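Local coordinates for protein YCGM (Escherichia coli, PDB 1NR9) that is a putative isomerase of the fumarylacetoacetate hydrolase family and carries a magnesium ion in a carboxylate site, at residues 69-74 with 158-163; 76-81 with 187-192; 108-113 with 121-126. One frame throughout, in Å; residues are numbered along the deposited sequence.

Contact 1. Residues 69-74 with 158-163; sequences VHHEVE and QRQQGT. With MG (magnesium ion), chain E.
Gln160 reaches across to the backbone of residues 71-73 with its side-chain carbonyl: OE1 accepts a hydrogen bond from Val73 N at 3.2 Å, nearly straight at the hydrogen (166°). The donor does not lie in the amide plane but is tilted 35° from it. The same oxygen sits at the edge of the His71 ring, in its plane, 3.3 Å from His71 CD2, while the ring and amide planes are mutually inclined. The aliphatic part of Gln160 slides past Val73, with Gln160 CB 4.0 Å from Val73 CG1. At the other end of the amide, NE2 donates to Thr194 OG1, so both ends of this buried group are engaged. His71 holds its ring between its own N and carbonyl carbon (chi1 56°), which lifts it toward the second strand; there the Arg159 side chain crosses it at about a right angle, with Arg159 NH1 3.9 Å from His71 CE1. Arg159 and Gln160 form a classic beta bulge opposite Leu152. Glu72, between His71 and Val73, points away from the second strand, its extended chain placing OE2 2.4 Å from the magnesium ion, and its OE1 pairs with Lys124. With Asp103 as the second protein ligand, this alternation, one face packed on the neighbouring four-stranded sheet and the other carrying carboxylates, builds the metal site of this fumarylacetoacetate hydrolase-family fold.

Contact 2. Residues 76-81 with 187-192; sequences AVLIGA and GDVVLT
Strands 76-79 and 189-191 run antiparallel; the axes of these short strands come within 4.6 Å and their directions are 156° apart. Val77 and Val190 form the hydrogen-bonded pair: Val77 N donates to Val190 O at 2.9 Å and Val190 N returns a bond to Val77 O. Ala76 with Leu191 and Leu78 with Val189 are the non-hydrogen-bonded pairs on either side. Beyond the last of these the ladder continues into the loop, where Ile79 N donates to Asp188 O and Gly187 N to Ile79 O, the latter at 2.8 Å. Gly187 has a positive phi (102°), which glycine readily adopts. Both strands belong to the large mixed sheet of the fumarylacetoacetate hydrolase-family fold, in which 189-191 lies between 69-79 and the parallel strand 21-24. Side chains alternate between two apolar layers. On one face Ala76 CB meets Val189 CG1 and Leu191 CD2, each at 4.1 Å, and Leu78 CD1 meets Val189 CG2. Leu78 has its CG opposite the backbone N (chi1 171°), and CD1 turns toward the start of the partner segment, 3.5 Å from Asp188 O. Phe135 of strand 130-137 packs against Ala76, Leu78 and Val189 on this face. The other face carries Val77 and Val190, whose CB atoms are 4.2 Å apart, and helix 171-178 packs over it through Ile175, which touches both valines. At one end of that row Val77 CG2 meets Thr192 CG2 at about a right angle between the side chains, 4.0 Å apart; Thr192 OG1 bonds to Leu75 O. At the other end the CD1 branch of Ile79 lies against Val190 CG2, while the Asp188 carboxylate bonds to Lys185 N and forms a salt bridge with Lys20.

Contact 3. Residues 108-113 with 121-126; sequences DVQGKM and EKAKAF
Two helical segments, 108-113 within helix 107-116 and 121-124, a single-turn helix after a short linker, approach most closely at Gln110 and Ala123, whose CA atoms are 5.1 Å apart, and no hydrogen bond joins them. The approach is made at the Ala123 methyl: its CB lies 3.5 Å from Gln110 N and 3.6 Å from Gln110 CB, against the backbone of the longer helix. Val109 CG1 reaches over the neighbouring turn, 4.0 Å from Ala123 CB and 3.9 Å from Lys122 CB; it stands opposite its own backbone N (chi1 175°), and the two side chains of Val109 and Lys122 cross at about a right angle. One turn further along, Met113, present as selenomethionine, brings its SE within 4.3 Å of Lys122 CD, so the apolar stem of that lysine runs past both residues. Its fully extended chain carries NZ on to the second subunit, where it bonds to Tyr177 OH and Pro43 O, and Phe181 of that subunit also packs on Lys122. Glu121, turned away from helix 107-116, bonds to Ile47 N of the second subunit. Lys124 points to the side, and its CE passes Gln110 OE1 at 4.3 Å. Its NZ then bonds to Asp103 OD2, beside the carboxylates that hold the metal. This pair of consecutive helices thus sets one lysine into the subunit interface and another beside the magnesium site of the fumarylacetoacetate hydrolase-family fold.

Contacts 1 and 3 meet at the magnesium site, and contact 2 lies close by. Contact 1 supplies the ligand Glu72, and contact 3 supplies Lys124, whose NZ is 3.1 Å from Glu72 OE1 in a salt bridge although the centres of the two contacts are about 18 Å apart. Contacts 1 and 2 share strand 69-79 and lie about 19 Å apart between centres; they touch where Glu74 OE1 comes 3.2 Å from Leu191 CB, and the Leu191 side chain is about 7 Å from the metal. Contacts 2 and 3 do not touch, their nearest atoms being about 7 Å apart. Along the chain, the helical pair 108-113 with 121-126 is nested inside the loops closed by both other contacts.

Contact 1. Residues 69-74 with 158-163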
ATOM      1  N   VAL A  69      15.679   3.529 -12.622  1.00 24.06           N
ATOM      2  CA  VAL A  69      15.305   3.505 -11.218  1.00 21.53           C
ATOM      3  C   VAL A  69      15.938   4.726 -10.569  1.00 23.35           C
ATOM      4  O   VAL A  69      17.159   4.852 -10.574  1.00 22.56           O
ATOM      5  CB  VAL A  69      15.852   2.212 -10.546  1.00 16.51           C
ATOM      6  CG1 VAL A  69      15.453   2.150  -9.082  1.00 13.25           C
ATOM      7  CG2 VAL A  69      15.322   0.995 -11.293  1.00 16.69           C
ATOM      8  N   HIS A  70      15.121   5.623 -10.018  1.00 24.51           N
ATOM      9  CA  HIS A  70      15.653   6.822  -9.375  1.00 26.55           C
ATOM     10  C   HIS A  70      15.776   6.741  -7.864  1.00 28.86           C
ATOM     11  O   HIS A  70      15.115   5.931  -7.215  1.00 28.91           O
ATOM     12  CB  HIS A  70      14.823   8.043  -9.738  1.00 26.64           C
ATOM     13  CG  HIS A  70      15.052   8.526 -11.133  1.00 28.92           C
ATOM     14  ND1 HIS A  70      14.640   9.769 -11.569  1.00 28.97           N
ATOM     15  CD2 HIS A  70      15.622   7.920 -12.202  1.00 28.77           C
ATOM     16  CE1 HIS A  70      14.946   9.907 -12.846  1.00 28.01           C
ATOM     17  NE2 HIS A  70      15.542   8.800 -13.255  1.00 31.55           N
ATOM     18  N   HIS A  71      16.645   7.584  -7.312  1.00 31.77           N
ATOM     19  CA  HIS A  71      16.862   7.622  -5.875  1.00 36.29           C
ATOM     20  C   HIS A  71      16.302   8.929  -5.321  1.00 35.40           C
ATOM     21  O   HIS A  71      16.368   9.973  -5.973  1.00 36.34           O
ATOM     22  CB  HIS A  71      18.359   7.533  -5.548  1.00 40.92           C
ATOM     23  CG  HIS A  71      19.182   8.593  -6.211  1.00 52.26           C
ATOM     24  ND1 HIS A  71      19.925   8.356  -7.349  1.00 56.34           N
ATOM     25  CD2 HIS A  71      19.330   9.912  -5.935  1.00 55.71           C
ATOM     26  CE1 HIS A  71      20.492   9.482  -7.746  1.00 59.01           C
ATOM     27  NE2 HIS A  71      20.146  10.441  -6.905  1.00 58.42           N
ATOM     28  N   GLU A  72      15.726   8.858  -4.128  1.00 32.16           N
ATOM     29  CA  GLU A  72      15.191  10.033  -3.472  1.00 31.97           C
ATOM     30  C   GLU A  72      15.574   9.894  -2.014  1.00 29.20           C
ATOM     31  O   GLU A  72      14.968   9.102  -1.295  1.00 32.27           O
ATOM     32  CB  GLU A  72      13.660  10.088  -3.569  1.00 35.98           C
ATOM     33  CG  GLU A  72      13.069  10.333  -4.952  1.00 42.40           C
ATOM     34  CD  GLU A  72      11.562  10.602  -4.898  1.00 46.56           C
ATOM     35  OE1 GLU A  72      10.941  10.789  -5.970  1.00 47.34           O
ATOM     36  OE2 GLU A  72      11.003  10.631  -3.775  1.00 48.40           O
ATOM     37  N   VAL A  73      16.590  10.619  -1.565  1.00 24.93           N
ATOM     38  CA  VAL A  73      16.948  10.526  -0.154  1.00 20.98           C
ATOM     39  C   VAL A  73      15.839  11.279   0.568  1.00 19.60           C
ATOM     40  O   VAL A  73      15.365  12.306   0.076  1.00 18.15           O
ATOM     41  CB  VAL A  73      18.323  11.183   0.160  1.00 19.50           C
ATOM     42  CG1 VAL A  73      18.271  12.671  -0.101  1.00 14.80           C
ATOM     43  CG2 VAL A  73      18.713  10.892   1.612  1.00 16.22           C
ATOM     44  N   GLU A  74      15.406  10.755   1.711  1.00 17.38           N
ATOM     45  CA  GLU A  74      14.334  11.388   2.462  1.00 17.83           C
ATOM     46  C   GLU A  74      14.463  11.108   3.961  1.00 20.67           C
ATOM     47  O   GLU A  74      15.071  10.111   4.380  1.00 20.11           O
ATOM     48  CB  GLU A  74      12.958  10.879   1.964  1.00 18.21           C
ATOM     49  CG  GLU A  74      12.709  10.971   0.428  1.00 16.86           C
ATOM     50  CD  GLU A  74      11.235  10.791   0.029  1.00 15.53           C
ATOM     51  OE1 GLU A  74      10.370  10.746   0.934  1.00 16.64           O
ATOM     52  OE2 GLU A  74      10.931  10.705  -1.191  1.00 14.60           O
ATOM     53  N   GLN A 158      28.208  14.048  -5.082  1.00 29.08           N
ATOM     54  CA  GLN A 158      27.002  14.372  -4.327  1.00 29.97           C
ATOM     55  C   GLN A 158      25.909  14.779  -5.305  1.00 27.58           C
ATOM     56  O   GLN A 158      26.121  15.645  -6.141  1.00 29.56           O
ATOM     57  CB  GLN A 158      27.269  15.510  -3.347  1.00 32.57           C
ATOM     58  CG  GLN A 158      26.157  15.681  -2.338  1.00 43.58           C
ATOM     59  CD  GLN A 158      26.446  16.761  -1.324  1.00 50.69           C
ATOM     60  OE1 GLN A 158      26.539  17.942  -1.661  1.00 57.88           O
ATOM     61  NE2 GLN A 158      26.587  16.361  -0.066  1.00 57.16           N
ATOM     62  N   ARG A 159      24.738  14.160  -5.215  1.00 27.10           N
ATOM     63  CA  ARG A 159      23.671  14.501  -6.143  1.00 24.08           C
ATOM     64  C   ARG A 159      22.479  15.145  -5.482  1.00 24.42           C
ATOM     65  O   ARG A 159      21.669  15.796  -6.140  1.00 24.84           O
ATOM     66  CB  ARG A 159      23.233  13.265  -6.904  1.00 21.15           C
ATOM     67  CG  ARG A 159      24.315  12.751  -7.802  1.00 20.99           C
ATOM     68  CD  ARG A 159      23.797  11.641  -8.639  1.00 24.05           C
ATOM     69  NE  ARG A 159      24.835  11.082  -9.487  1.00 26.09           N
ATOM     70  CZ  ARG A 159      24.650  10.001 -10.235  1.00 28.02           C
ATOM     71  NH1 ARG A 159      23.462   9.389 -10.214  1.00 27.07           N
ATOM     72  NH2 ARG A 159      25.639   9.543 -11.003  1.00 22.98           N
ATOM     73  N   GLN A 160      22.369  14.957  -4.175  1.00 25.83           N
ATOM     74  CA  GLN A 160      21.282  15.542  -3.421  1.00 29.46           C
ATOM     75  C   GLN A 160      21.842  16.142  -2.148  1.00 32.10           C
ATOM     76  O   GLN A 160      22.636  15.514  -1.442  1.00 32.93           O
ATOM     77  CB  GLN A 160      20.204  14.499  -3.118  1.00 31.47           C
ATOM     78  CG  GLN A 160      19.358  14.141  -4.346  1.00 33.84           C
ATOM     79  CD  GLN A 160      18.092  13.379  -3.991  1.00 35.22           C
ATOM     80  OE1 GLN A 160      18.089  12.153  -3.901  1.00 35.70           O
ATOM     81  NE2 GLN A 160      17.008  14.113  -3.773  1.00 40.59           N
ATOM     82  N   GLN A 161      21.440  17.380  -1.890  1.00 36.72           N
ATOM     83  CA  GLN A 161      21.868  18.126  -0.724  1.00 41.09           C
ATOM     84  C   GLN A 161      20.747  19.104  -0.422  1.00 39.60           C
ATOM     85  O   GLN A 161      20.245  19.772  -1.323  1.00 43.39           O
ATOM     86  CB  GLN A 161      23.160  18.884  -1.033  1.00 47.80           C
ATOM     87  CG  GLN A 161      23.433  20.077  -0.128  1.00 68.66           C
ATOM     88  CD  GLN A 161      23.552  19.696   1.333  1.00 80.17           C
ATOM     89  OE1 GLN A 161      24.382  18.864   1.702  1.00 88.15           O
ATOM     90  NE2 GLN A 161      22.725  20.307   2.178  1.00 87.39           N
ATOM     91  N   GLY A 162      20.347  19.168   0.843  1.00 36.34           N
ATOM     92  CA  GLY A 162      19.285  20.065   1.251  1.00 34.70           C
ATOM     93  C   GLY A 162      19.117  19.959   2.750  1.00 33.44           C
ATOM     94  O   GLY A 162      19.844  19.205   3.403  1.00 33.53           O
ATOM     95  N   THR A 163      18.168  20.709   3.300  1.00 32.89           N
ATOM     96  CA  THR A 163      17.895  20.684   4.737  1.00 35.70           C
ATOM     97  C   THR A 163      16.396  20.473   4.964  1.00 34.43           C
ATOM     98  O   THR A 163      15.568  20.746   4.087  1.00 33.74           O
ATOM     99  CB  THR A 163      18.316  22.010   5.418  1.00 37.30           C
ATOM    100  OG1 THR A 163      18.068  21.935   6.826  1.00 42.02           O
ATOM    101  CG2 THR A 163      17.529  23.169   4.850  1.00 38.39           C
TER
HETATM  102 MG    MG E 301       8.707  11.152  -3.364  0.95 23.22          MG
HETATM  103  O   HOH W   1       8.634  10.386  -0.951  1.00 23.11           O

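Contact 2. Residues 76-81 with 187-192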
ATOM      1  N   ALA A  76      13.081   9.854   7.341  1.00 20.25           N
ATOM      2  CA  ALA A  76      12.116   8.842   7.749  1.00 18.92           C
ATOM      3  C   ALA A  76      11.732   8.992   9.201  1.00 20.32           C
ATOM      4  O   ALA A  76      12.594   9.005  10.086  1.00 20.77           O
ATOM      5  CB  ALA A  76      12.686   7.454   7.516  1.00 18.60           C
ATOM      6  N   VAL A  77      10.429   9.089   9.443  1.00 20.42           N
ATOM      7  CA  VAL A  77       9.910   9.229  10.796  1.00 17.22           C
ATOM      8  C   VAL A  77       9.235   7.909  11.150  1.00 18.97           C
ATOM      9  O   VAL A  77       8.400   7.403  10.389  1.00 15.96           O
ATOM     10  CB  VAL A  77       8.877  10.385  10.879  1.00 16.22           C
ATOM     11  CG1 VAL A  77       8.445  10.609  12.326  1.00 16.73           C
ATOM     12  CG2 VAL A  77       9.468  11.658  10.297  1.00 14.82           C
ATOM     13  N   LEU A  78       9.622   7.349  12.295  1.00 19.65           N
ATOM     14  CA  LEU A  78       9.077   6.083  12.782  1.00 19.87           C
ATOM     15  C   LEU A  78       7.970   6.328  13.809  1.00 22.06           C
ATOM     16  O   LEU A  78       8.245   6.838  14.892  1.00 22.37           O
ATOM     17  CB  LEU A  78      10.188   5.266  13.435  1.00 17.24           C
ATOM     18  CG  LEU A  78       9.704   4.009  14.170  1.00 20.28           C
ATOM     19  CD1 LEU A  78       9.119   3.034  13.148  1.00 18.81           C
ATOM     20  CD2 LEU A  78      10.852   3.363  14.938  1.00 13.58           C
ATOM     21  N   ILE A  79       6.728   5.965  13.480  1.00 23.02           N
ATOM     22  CA  ILE A  79       5.611   6.167  14.404  1.00 23.55           C
ATOM     23  C   ILE A  79       5.622   5.171  15.585  1.00 26.98           C
ATOM     24  O   ILE A  79       5.746   3.961  15.392  1.00 27.11           O
ATOM     25  CB  ILE A  79       4.252   6.068  13.677  1.00 21.50           C
ATOM     26  CG1 ILE A  79       3.955   7.348  12.881  1.00 20.09           C
ATOM     27  CG2 ILE A  79       3.145   5.935  14.701  1.00 22.86           C
ATOM     28  CD1 ILE A  79       4.945   7.687  11.830  1.00 15.61           C
ATOM     29  N   GLY A  80       5.470   5.685  16.802  1.00 28.32           N
ATOM     30  CA  GLY A  80       5.501   4.821  17.969  1.00 30.20           C
ATOM     31  C   GLY A  80       4.162   4.459  18.584  1.00 31.57           C
ATOM     32  O   GLY A  80       4.079   3.553  19.421  1.00 32.66           O
ATOM     33  N   ALA A  81       3.113   5.163  18.179  1.00 30.97           N
ATOM     34  CA  ALA A  81       1.771   4.912  18.700  1.00 30.27           C
ATOM     35  C   ALA A  81       0.773   5.225  17.602  1.00 30.12           C
ATOM     36  O   ALA A  81       1.092   5.938  16.653  1.00 31.36           O
ATOM     37  CB  ALA A  81       1.509   5.779  19.912  1.00 31.88           C
ATOM     38  N   GLY A 187       4.967   1.382  14.501  1.00 21.08           N
ATOM     39  CA  GLY A 187       5.737   0.478  13.675  1.00 22.93           C
ATOM     40  C   GLY A 187       5.761   0.973  12.242  1.00 24.01           C
ATOM     41  O   GLY A 187       6.641   0.595  11.478  1.00 25.21           O
ATOM     42  N   ASP A 188       4.796   1.814  11.874  1.00 23.73           N
ATOM     43  CA  ASP A 188       4.736   2.362  10.519  1.00 22.46           C
ATOM     44  C   ASP A 188       5.809   3.419  10.346  1.00 20.63           C
ATOM     45  O   ASP A 188       6.256   4.025  11.311  1.00 21.73           O
ATOM     46  CB  ASP A 188       3.379   3.021  10.226  1.00 23.00           C
ATOM     47  CG  ASP A 188       2.292   2.021   9.891  1.00 26.95           C
ATOM     48  OD1 ASP A 188       2.612   0.919   9.385  1.00 31.77           O
ATOM     49  OD2 ASP A 188       1.107   2.348  10.116  1.00 28.37           O
ATOM     50  N   VAL A 189       6.195   3.658   9.101  1.00 18.79           N
ATOM     51  CA  VAL A 189       7.207   4.646   8.800  1.00 17.68           C
ATOM     52  C   VAL A 189       6.607   5.703   7.890  1.00 19.95           C
ATOM     53  O   VAL A 189       5.687   5.422   7.126  1.00 20.67           O
ATOM     54  CB  VAL A 189       8.413   3.981   8.107  1.00 17.71           C
ATOM     55  CG1 VAL A 189       9.404   5.039   7.617  1.00 14.25           C
ATOM     56  CG2 VAL A 189       9.094   3.015   9.089  1.00 15.31           C
ATOM     57  N   VAL A 190       7.132   6.920   7.981  1.00 20.42           N
ATOM     58  CA  VAL A 190       6.668   8.038   7.164  1.00 20.61           C
ATOM     59  C   VAL A 190       7.823   8.725   6.407  1.00 20.58           C
ATOM     60  O   VAL A 190       8.768   9.221   7.028  1.00 18.48           O
ATOM     61  CB  VAL A 190       5.984   9.101   8.045  1.00 21.70           C
ATOM     62  CG1 VAL A 190       5.589  10.304   7.203  1.00 20.42           C
ATOM     63  CG2 VAL A 190       4.778   8.503   8.731  1.00 22.49           C
ATOM     64  N   LEU A 191       7.754   8.744   5.076  1.00 19.84           N
ATOM     65  CA  LEU A 191       8.791   9.403   4.275  1.00 19.23           C
ATOM     66  C   LEU A 191       8.338  10.837   4.058  1.00 18.67           C
ATOM     67  O   LEU A 191       7.227  11.076   3.602  1.00 19.32           O
ATOM     68  CB  LEU A 191       8.984   8.716   2.917  1.00 17.70           C
ATOM     69  CG  LEU A 191       9.510   7.281   2.940  1.00 18.29           C
ATOM     70  CD1 LEU A 191      10.070   6.935   1.544  1.00 19.44           C
ATOM     71  CD2 LEU A 191      10.581   7.138   4.015  1.00 12.69           C
ATOM     72  N   THR A 192       9.204  11.795   4.360  1.00 17.07           N
ATOM     73  CA  THR A 192       8.818  13.189   4.239  1.00 17.88           C
ATOM     74  C   THR A 192       9.207  13.970   2.986  1.00 17.83           C
ATOM     75  O   THR A 192       9.277  15.192   3.037  1.00 19.10           O
ATOM     76  CB  THR A 192       9.318  13.968   5.457  1.00 17.96           C
ATOM     77  OG1 THR A 192      10.752  13.935   5.485  1.00 20.15           O
ATOM     78  CG2 THR A 192       8.790  13.338   6.729  1.00 15.26           C
TER

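Contact 3. Residues 108-113 with 121-126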
ATOM      1  N   ASP A 108      10.260   5.867 -15.440  1.00 37.09           N
ATOM      2  CA  ASP A 108       9.644   5.559 -16.727  1.00 35.73           C
ATOM      3  C   ASP A 108       8.196   5.093 -16.517  1.00 32.86           C
ATOM      4  O   ASP A 108       7.256   5.643 -17.099  1.00 29.48           O
ATOM      5  CB  ASP A 108      10.460   4.479 -17.442  1.00 40.36           C
ATOM      6  CG  ASP A 108      11.814   4.991 -17.913  1.00 41.39           C
ATOM      7  OD1 ASP A 108      12.332   5.935 -17.282  1.00 41.48           O
ATOM      8  OD2 ASP A 108      12.362   4.448 -18.901  1.00 43.61           O
ATOM      9  N   VAL A 109       8.034   4.089 -15.661  1.00 29.58           N
ATOM     10  CA  VAL A 109       6.727   3.532 -15.343  1.00 26.06           C
ATOM     11  C   VAL A 109       5.766   4.556 -14.759  1.00 28.15           C
ATOM     12  O   VAL A 109       4.572   4.552 -15.077  1.00 26.82           O
ATOM     13  CB  VAL A 109       6.850   2.400 -14.328  1.00 24.84           C
ATOM     14  CG1 VAL A 109       5.462   1.922 -13.929  1.00 22.95           C
ATOM     15  CG2 VAL A 109       7.696   1.266 -14.905  1.00 18.86           C
ATOM     16  N   GLN A 110       6.286   5.419 -13.891  1.00 27.32           N
ATOM     17  CA  GLN A 110       5.468   6.443 -13.260  1.00 27.30           C
ATOM     18  C   GLN A 110       4.910   7.403 -14.298  1.00 30.36           C
ATOM     19  O   GLN A 110       3.734   7.771 -14.248  1.00 30.92           O
ATOM     20  CB  GLN A 110       6.285   7.234 -12.251  1.00 24.55           C
ATOM     21  CG  GLN A 110       5.470   7.697 -11.069  1.00 23.59           C
ATOM     22  CD  GLN A 110       6.036   8.932 -10.432  1.00 23.75           C
ATOM     23  OE1 GLN A 110       7.249   9.068 -10.289  1.00 25.37           O
ATOM     24  NE2 GLN A 110       5.158   9.848 -10.031  1.00 26.60           N
ATOM     25  N   GLY A 111       5.770   7.821 -15.228  1.00 31.19           N
ATOM     26  CA  GLY A 111       5.343   8.730 -16.278  1.00 31.47           C
ATOM     27  C   GLY A 111       4.149   8.133 -17.003  1.00 32.34           C
ATOM     28  O   GLY A 111       3.154   8.809 -17.246  1.00 31.88           O
ATOM     29  N   LYS A 112       4.236   6.854 -17.349  1.00 34.17           N
ATOM     30  CA  LYS A 112       3.132   6.217 -18.034  1.00 35.16           C
ATOM     31  C   LYS A 112       1.898   6.285 -17.133  1.00 35.98           C
ATOM     32  O   LYS A 112       0.797   6.580 -17.602  1.00 37.78           O
ATOM     33  CB  LYS A 112       3.490   4.775 -18.371  1.00 35.32           C
ATOM     34  CG  LYS A 112       4.718   4.657 -19.258  1.00 42.16           C
ATOM     35  CD  LYS A 112       4.999   3.204 -19.632  1.00 47.51           C
ATOM     36  CE  LYS A 112       6.242   3.071 -20.499  1.00 49.73           C
ATOM     37  NZ  LYS A 112       6.548   1.643 -20.805  1.00 51.70           N
HETATM   38  N   MSE A 113       2.090   6.041 -15.835  1.00 35.14           N
HETATM   39  CA  MSE A 113       0.992   6.083 -14.869  1.00 32.76           C
HETATM   40  C   MSE A 113       0.351   7.477 -14.791  1.00 31.78           C
HETATM   41  O   MSE A 113      -0.864   7.606 -14.939  1.00 33.21           O
HETATM   42  CB  MSE A 113       1.483   5.654 -13.476  1.00 33.72           C
HETATM   43  CG  MSE A 113       2.103   4.247 -13.405  1.00 33.71           C
HETATM   44 SE   MSE A 113       0.935   2.703 -13.791  0.87 33.69          SE
HETATM   45  CE  MSE A 113       1.341   2.463 -15.678  1.00 34.61           C
ATOM     46  N   GLU A 121       1.438   2.309  -7.530  1.00 21.13           N
ATOM     47  CA  GLU A 121       2.086   1.142  -6.947  1.00 23.44           C
ATOM     48  C   GLU A 121       3.180   0.490  -7.802  1.00 23.13           C
ATOM     49  O   GLU A 121       4.209   0.054  -7.266  1.00 22.11           O
ATOM     50  CB  GLU A 121       1.031   0.105  -6.520  1.00 24.70           C
ATOM     51  CG  GLU A 121       0.284   0.473  -5.215  1.00 26.77           C
ATOM     52  CD  GLU A 121      -0.772   1.572  -5.395  1.00 28.77           C
ATOM     53  OE1 GLU A 121      -0.563   2.478  -6.234  1.00 32.34           O
ATOM     54  OE2 GLU A 121      -1.807   1.538  -4.692  1.00 22.51           O
ATOM     55  N   LYS A 122       2.989   0.438  -9.117  1.00 22.01           N
ATOM     56  CA  LYS A 122       3.994  -0.184  -9.965  1.00 23.60           C
ATOM     57  C   LYS A 122       5.305   0.580  -9.940  1.00 24.98           C
ATOM     58  O   LYS A 122       6.378  -0.013  -9.925  1.00 26.18           O
ATOM     59  CB  LYS A 122       3.503  -0.287 -11.406  1.00 22.79           C
ATOM     60  CG  LYS A 122       2.460  -1.353 -11.628  1.00 21.99           C
ATOM     61  CD  LYS A 122       2.035  -1.367 -13.082  1.00 23.14           C
ATOM     62  CE  LYS A 122       0.925  -2.372 -13.342  1.00 21.04           C
ATOM     63  NZ  LYS A 122       0.506  -2.334 -14.777  1.00 23.94           N
ATOM     64  N   ALA A 123       5.213   1.902  -9.918  1.00 25.29           N
ATOM     65  CA  ALA A 123       6.397   2.744  -9.932  1.00 23.07           C
ATOM     66  C   ALA A 123       6.965   3.058  -8.560  1.00 23.45           C
ATOM     67  O   ALA A 123       8.169   3.276  -8.428  1.00 23.98           O
ATOM     68  CB  ALA A 123       6.080   4.052 -10.658  1.00 20.95           C
ATOM     69  N   LYS A 124       6.109   3.086  -7.543  1.00 23.48           N
ATOM     70  CA  LYS A 124       6.541   3.433  -6.190  1.00 22.83           C
ATOM     71  C   LYS A 124       6.468   2.330  -5.140  1.00 22.38           C
ATOM     72  O   LYS A 124       6.958   2.513  -4.017  1.00 22.52           O
ATOM     73  CB  LYS A 124       5.721   4.625  -5.683  1.00 24.55           C
ATOM     74  CG  LYS A 124       6.080   5.974  -6.292  1.00 29.79           C
ATOM     75  CD  LYS A 124       7.332   6.558  -5.665  1.00 28.54           C
ATOM     76  CE  LYS A 124       7.562   7.971  -6.154  1.00 31.36           C
ATOM     77  NZ  LYS A 124       8.716   8.637  -5.474  1.00 34.91           N
ATOM     78  N   ALA A 125       5.872   1.189  -5.467  1.00 19.68           N
ATOM     79  CA  ALA A 125       5.752   0.167  -4.438  1.00 19.12           C
ATOM     80  C   ALA A 125       6.379  -1.185  -4.707  1.00 18.60           C
ATOM     81  O   ALA A 125       6.164  -2.115  -3.932  1.00 19.31           O
ATOM     82  CB  ALA A 125       4.277  -0.015  -4.069  1.00 15.06           C
ATOM     83  N   PHE A 126       7.150  -1.306  -5.787  1.00 20.60           N
ATOM     84  CA  PHE A 126       7.781  -2.591  -6.117  1.00 20.93           C
ATOM     85  C   PHE A 126       8.642  -3.105  -4.960  1.00 20.58           C
ATOM     86  O   PHE A 126       8.892  -2.379  -3.996  1.00 19.64           O
ATOM     87  CB  PHE A 126       8.621  -2.483  -7.406  1.00 19.44           C
ATOM     88  CG  PHE A 126       9.680  -1.418  -7.360  1.00 17.78           C
ATOM     89  CD1 PHE A 126       9.394  -0.115  -7.757  1.00 16.54           C
ATOM     90  CD2 PHE A 126      10.957  -1.714  -6.891  1.00 13.74           C
ATOM     91  CE1 PHE A 126      10.372   0.889  -7.684  1.00 17.60           C
ATOM     92  CE2 PHE A 126      11.933  -0.727  -6.813  1.00 16.87           C
ATOM     93  CZ  PHE A 126      11.642   0.582  -7.210  1.00 15.37           C
TER